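Local coordinates for protein 3-oxo-glucose-6-phosphate:glutamate aminotransferase (Bacillus subtilis subsp. subtilis, PDB 4K2M) that catalyses the reversible pyridoxal phosphate-dependent transamination that forms kanosamine 6-phosphate from 3-oxo-glucose 6-phosphate with glutamate as amino donor, at residues Ile168-Asn173 against Glu185-Pro190; Thr114-Arg119 against Thr232-Tyr237. All blocks are in the same frame, centred on the assembly; numbering follows the deposited sequence. Where two conformers were deposited one is given.

In the fold
The two contacts illustrate how a large mixed sheet of the aspartate aminotransferase fold is fastened near opposite borders. Contact 1 lies along edge strand 166-169 and joins it to the loop that leads on to 192-195; contact 2 ties the end of helix 103-116, just ahead of the other edge strand, 120-124, to the loop before 240-244. They share no element, their centres are about 26 Å apart, and in sequence contact 1 falls wholly between the two segments of contact 2. Chemistry follows position: the partly buried contact 1 is apolar and rests on one methyl group, whereas the buried contact 2 combines a leucine pair with a lysine and a bridging water that satisfy backbone carbonyls.

Contact 1: Ile168-Asn173 against Glu185-Pro190; sequences IYVDIN and EEAITP
A187 meets I168 and V170 at the edge of the large sheet in an aspartate aminotransferase fold. Strand 166-169 is an outermost strand of that sheet, and the chain then crosses over strand 145-148 to reach parallel strand 192-195; this crossover contains no regular helix, only a turn with helical backbone angles at 185-187. The turn starts at E185, whose backbone O accepts a bond from I188 N (3.1 Å), while its carboxylate bonds to Y217 of helix 207-217. E186 follows on the exposed side.

A187 then delivers the contact itself. Its methyl group points toward the strand and makes purely apolar contact with two residues that flank Y169. With V170 the fit is tight, CB of A187 standing 3.4 Å from CG1 of V170, closer than carbon atoms usually approach. After A187 the chain leaves the contact: I188 has its CB directed away and packs on I147 and helix 207-217, and T189 is anchored through OG1 to E145.

First torsions set both branches that receive the methyl. V170 places CG1 opposite its own carbonyl carbon (chi1 -51°), and I168 contributes its short branch, CG2, which stands anti to the backbone N and 4.0 Å from CB of A187. Seen from CB of A187, CG1 of V170 and CG2 of I168 lie 82° apart.

Contact 2: Thr114-Arg119 against Thr232-Tyr237; sequences TYLHKR and TDLGKY
K118 and G235 form the tight part of this contact, a lysine ammonium set directly on a backbone carbonyl. The 114-119 segment ends helix 103-116 in a Schellman motif, with H117 as the C-prime residue of positive phi, and the chain then swings K118 toward the facing loop. There D233 to K236 make a type II beta turn, closed by K236 N to D233 O at 3.1 Å, and G235 occupies its third position, where glycine is favoured.

The lysine chain bends once, at chi2 (-72°), and runs extended from there, which brings NZ of K118 to 2.7 Å from G235 O. The bond approaches from above the carbonyl plane, 46° out of it, with a C=O...N angle of 128°. CE of K118, the carbon before NZ, lies 3.2 Å from G235 O, so the lysine end comes alongside the oxygen, not head-on.

Packing is looser beside this bond. L116 and L234 run alongside each other in the same direction, their CD2 atoms 4.2 Å apart. Between the two backbones a water takes the place of direct contact, donating to L116 O (2.7 Å) and to L234 O (2.6 Å) and so satisfying both carbonyls. Farther out, H117, D233 and K236 belong to the exposed side.

Besides its hydrogen bond, the K118 ammonium makes a long, weak ion pair with D263. L234 lies about 10 Å, side chain to side chain, from the cofactor-binding Q227. L116 and K118 rest on A261 of strand 258-262, while L116 and L234 also reach L243 and T241 of strand 240-244, seating the helix end and the turn against neighbouring antiparallel strands.

Contact 1: Ile168-Asn173 against Glu185-Pro190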
# COMPACT_ATOMS: atom_id res chain seq x y z
N ILE A 168 17.04 -18.41 -8.16
CA ILE A 168 18.00 -19.13 -8.98
C ILE A 168 17.91 -18.56 -10.39
O ILE A 168 16.93 -18.76 -11.11
CB ILE A 168 17.73 -20.64 -8.98
CG1 ILE A 168 17.85 -21.21 -7.56
CG2 ILE A 168 18.71 -21.38 -9.90
CD1 ILE A 168 19.25 -21.08 -6.92
N TYR A 169 18.93 -17.79 -10.76
CA TYR A 169 18.85 -17.06 -12.02
C TYR A 169 19.25 -17.93 -13.20
O TYR A 169 20.26 -18.66 -13.17
CB TYR A 169 19.74 -15.82 -11.93
CG TYR A 169 19.27 -14.90 -10.82
CD1 TYR A 169 18.07 -14.21 -10.96
CD2 TYR A 169 20.00 -14.75 -9.66
CE1 TYR A 169 17.62 -13.38 -9.95
CE2 TYR A 169 19.56 -13.91 -8.64
CZ TYR A 169 18.37 -13.23 -8.81
OH TYR A 169 17.90 -12.39 -7.82
N VAL A 170 18.43 -17.88 -14.24
CA VAL A 170 18.77 -18.52 -15.51
C VAL A 170 18.72 -17.51 -16.65
O VAL A 170 18.06 -16.45 -16.56
CB VAL A 170 17.92 -19.77 -15.82
CG1 VAL A 170 17.91 -20.73 -14.65
CG2 VAL A 170 16.52 -19.39 -16.17
N ASP A 171 19.41 -17.84 -17.74
CA ASP A 171 19.64 -16.92 -18.84
C ASP A 171 18.36 -16.62 -19.60
O ASP A 171 17.42 -17.42 -19.59
CB ASP A 171 20.68 -17.53 -19.78
CG ASP A 171 21.74 -16.52 -20.24
OD1 ASP A 171 21.63 -15.32 -19.90
OD2 ASP A 171 22.68 -16.94 -20.95
N ILE A 172 18.32 -15.47 -20.26
CA ILE A 172 17.18 -15.08 -21.08
C ILE A 172 17.42 -15.42 -22.54
O ILE A 172 18.54 -15.68 -22.95
CB ILE A 172 16.92 -13.57 -21.03
CG1 ILE A 172 18.20 -12.83 -21.44
CG2 ILE A 172 16.44 -13.16 -19.64
CD1 ILE A 172 18.03 -11.36 -21.78
N ASN A 173 16.35 -15.39 -23.33
CA ASN A 173 16.48 -15.38 -24.78
C ASN A 173 16.85 -13.93 -25.12
O ASN A 173 16.16 -13.00 -24.72
CB ASN A 173 15.14 -15.82 -25.38
CG ASN A 173 15.06 -15.65 -26.89
OD1 ASN A 173 15.47 -14.63 -27.45
ND2 ASN A 173 14.49 -16.65 -27.56
N GLU A 185 15.61 -26.19 -17.28
CA GLU A 185 15.76 -27.54 -16.77
C GLU A 185 17.14 -27.77 -16.14
O GLU A 185 17.25 -28.39 -15.08
CB GLU A 185 15.49 -28.57 -17.88
CG GLU A 185 15.68 -30.00 -17.42
CD GLU A 185 15.22 -31.00 -18.46
OE1 GLU A 185 14.92 -32.15 -18.08
OE2 GLU A 185 15.15 -30.63 -19.65
N GLU A 186 18.17 -27.21 -16.77
CA GLU A 186 19.54 -27.26 -16.23
C GLU A 186 19.64 -26.76 -14.77
O GLU A 186 20.45 -27.26 -13.99
CB GLU A 186 20.46 -26.45 -17.17
CG GLU A 186 21.80 -26.02 -16.59
CD GLU A 186 22.69 -25.30 -17.60
OE1 GLU A 186 22.17 -24.45 -18.36
OE2 GLU A 186 23.91 -25.58 -17.62
N ALA A 187 18.82 -25.78 -14.39
CA ALA A 187 18.91 -25.17 -13.06
C ALA A 187 18.10 -25.88 -11.98
O ALA A 187 18.17 -25.53 -10.81
CB ALA A 187 18.51 -23.70 -13.13
N ILE A 188 17.32 -26.88 -12.38
CA ILE A 188 16.43 -27.54 -11.42
C ILE A 188 17.24 -28.42 -10.47
O ILE A 188 18.16 -29.11 -10.90
CB ILE A 188 15.34 -28.35 -12.17
CG1 ILE A 188 14.43 -27.41 -12.96
CG2 ILE A 188 14.50 -29.18 -11.19
CD1 ILE A 188 13.44 -28.12 -13.86
N THR A 189 16.91 -28.35 -9.17
CA THR A 189 17.58 -29.13 -8.12
C THR A 189 16.46 -29.72 -7.27
O THR A 189 15.29 -29.41 -7.50
CB THR A 189 18.49 -28.25 -7.24
OG1 THR A 189 17.68 -27.45 -6.37
CG2 THR A 189 19.38 -27.35 -8.09
N PRO A 190 16.81 -30.56 -6.28
CA PRO A 190 15.71 -31.02 -5.42
C PRO A 190 15.05 -29.91 -4.61
O PRO A 190 13.96 -30.13 -4.08
CB PRO A 190 16.41 -31.99 -4.46
CG PRO A 190 17.57 -32.51 -5.25
CD PRO A 190 18.05 -31.31 -6.03

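Contact 2: Thr114-Arg119 against Thr232-Tyr237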
# COMPACT_ATOMS: atom_id res chain seq x y z
N THR A 114 -13.40 -11.18 -15.10
CA THR A 114 -14.00 -11.33 -16.42
C THR A 114 -13.01 -11.02 -17.54
O THR A 114 -12.92 -11.75 -18.54
CB THR A 114 -15.22 -10.42 -16.56
OG1 THR A 114 -16.17 -10.78 -15.54
CG2 THR A 114 -15.86 -10.57 -17.94
N TYR A 115 -12.24 -9.96 -17.36
CA TYR A 115 -11.26 -9.56 -18.35
C TYR A 115 -10.17 -10.61 -18.52
O TYR A 115 -9.80 -10.95 -19.64
CB TYR A 115 -10.67 -8.21 -17.97
CG TYR A 115 -9.61 -7.67 -18.89
CD1 TYR A 115 -9.94 -7.14 -20.14
CD2 TYR A 115 -8.27 -7.64 -18.50
CE1 TYR A 115 -8.96 -6.61 -20.98
CE2 TYR A 115 -7.29 -7.12 -19.33
CZ TYR A 115 -7.64 -6.60 -20.56
OH TYR A 115 -6.67 -6.08 -21.38
N LEU A 116 -9.66 -11.13 -17.41
CA LEU A 116 -8.58 -12.11 -17.45
C LEU A 116 -9.05 -13.53 -17.72
O LEU A 116 -8.22 -14.41 -17.97
CB LEU A 116 -7.81 -12.08 -16.12
CG LEU A 116 -7.11 -10.78 -15.75
CD1 LEU A 116 -6.58 -10.84 -14.31
CD2 LEU A 116 -5.98 -10.50 -16.72
N HIS A 117 -10.36 -13.76 -17.67
CA HIS A 117 -10.92 -15.12 -17.70
C HIS A 117 -10.28 -16.00 -16.62
O HIS A 117 -9.90 -17.15 -16.89
CB HIS A 117 -10.76 -15.79 -19.08
CG HIS A 117 -11.40 -15.02 -20.20
ND1 HIS A 117 -12.77 -14.89 -20.33
CD2 HIS A 117 -10.86 -14.36 -21.25
CE1 HIS A 117 -13.04 -14.17 -21.40
NE2 HIS A 117 -11.90 -13.83 -21.98
N LYS A 118 -10.15 -15.45 -15.42
CA LYS A 118 -9.66 -16.21 -14.27
C LYS A 118 -10.76 -16.15 -13.22
O LYS A 118 -11.39 -15.10 -13.03
CB LYS A 118 -8.38 -15.56 -13.72
CG LYS A 118 -7.13 -15.85 -14.56
CD LYS A 118 -6.71 -17.31 -14.38
CE LYS A 118 -5.55 -17.68 -15.30
NZ LYS A 118 -5.11 -19.09 -15.07
N ARG A 119 -10.98 -17.26 -12.53
CA ARG A 119 -12.13 -17.36 -11.63
C ARG A 119 -11.99 -16.46 -10.41
O ARG A 119 -12.98 -15.90 -9.93
CB ARG A 119 -12.34 -18.81 -11.19
CG ARG A 119 -12.58 -19.79 -12.34
CD ARG A 119 -12.65 -21.22 -11.83
NE ARG A 119 -13.67 -21.35 -10.80
CZ ARG A 119 -13.84 -22.41 -10.03
NH1 ARG A 119 -13.05 -23.47 -10.17
NH2 ARG A 119 -14.80 -22.42 -9.11
N THR A 232 -2.86 -11.58 -24.77
CA THR A 232 -3.77 -12.67 -25.09
C THR A 232 -3.33 -13.95 -24.39
O THR A 232 -2.13 -14.28 -24.36
CB THR A 232 -3.81 -12.88 -26.60
OG1 THR A 232 -4.49 -11.77 -27.20
CG2 THR A 232 -4.55 -14.18 -26.96
N ASP A 233 -4.30 -14.64 -23.79
CA ASP A 233 -4.07 -15.90 -23.09
C ASP A 233 -3.19 -15.75 -21.87
O ASP A 233 -2.57 -16.70 -21.42
CB ASP A 233 -3.48 -16.96 -24.03
CG ASP A 233 -4.48 -17.47 -25.02
OD1 ASP A 233 -5.69 -17.39 -24.73
OD2 ASP A 233 -4.05 -17.94 -26.09
N LEU A 234 -3.17 -14.54 -21.30
CA LEU A 234 -2.42 -14.33 -20.07
C LEU A 234 -2.93 -15.28 -18.99
O LEU A 234 -4.14 -15.34 -18.72
CB LEU A 234 -2.58 -12.88 -19.61
CG LEU A 234 -1.70 -12.49 -18.42
CD1 LEU A 234 -0.23 -12.63 -18.82
CD2 LEU A 234 -2.02 -11.08 -17.99
N GLY A 235 -2.03 -16.04 -18.38
CA GLY A 235 -2.42 -16.93 -17.31
C GLY A 235 -2.86 -18.32 -17.72
O GLY A 235 -3.13 -19.16 -16.84
N LYS A 236 -2.91 -18.59 -19.02
CA LYS A 236 -3.38 -19.90 -19.48
C LYS A 236 -2.63 -21.05 -18.86
O LYS A 236 -3.23 -22.04 -18.43
CB LYS A 236 -3.28 -19.98 -21.01
CG LYS A 236 -3.77 -21.31 -21.58
CD LYS A 236 -3.96 -21.20 -23.08
CE LYS A 236 -4.34 -22.54 -23.69
NZ LYS A 236 -4.36 -22.44 -25.18
N TYR A 237 -1.31 -20.91 -18.77
CA TYR A 237 -0.47 -21.98 -18.27
C TYR A 237 0.12 -21.71 -16.89
O TYR A 237 1.01 -22.44 -16.44
CB TYR A 237 0.66 -22.23 -19.26
CG TYR A 237 0.18 -22.70 -20.61
CD1 TYR A 237 -0.38 -23.96 -20.78
CD2 TYR A 237 0.30 -21.88 -21.73
CE1 TYR A 237 -0.81 -24.39 -22.03
CE2 TYR A 237 -0.14 -22.29 -22.98
CZ TYR A 237 -0.68 -23.55 -23.12
OH TYR A 237 -1.11 -23.96 -24.37
O HOH W 1 -6.16 -13.95 -19.64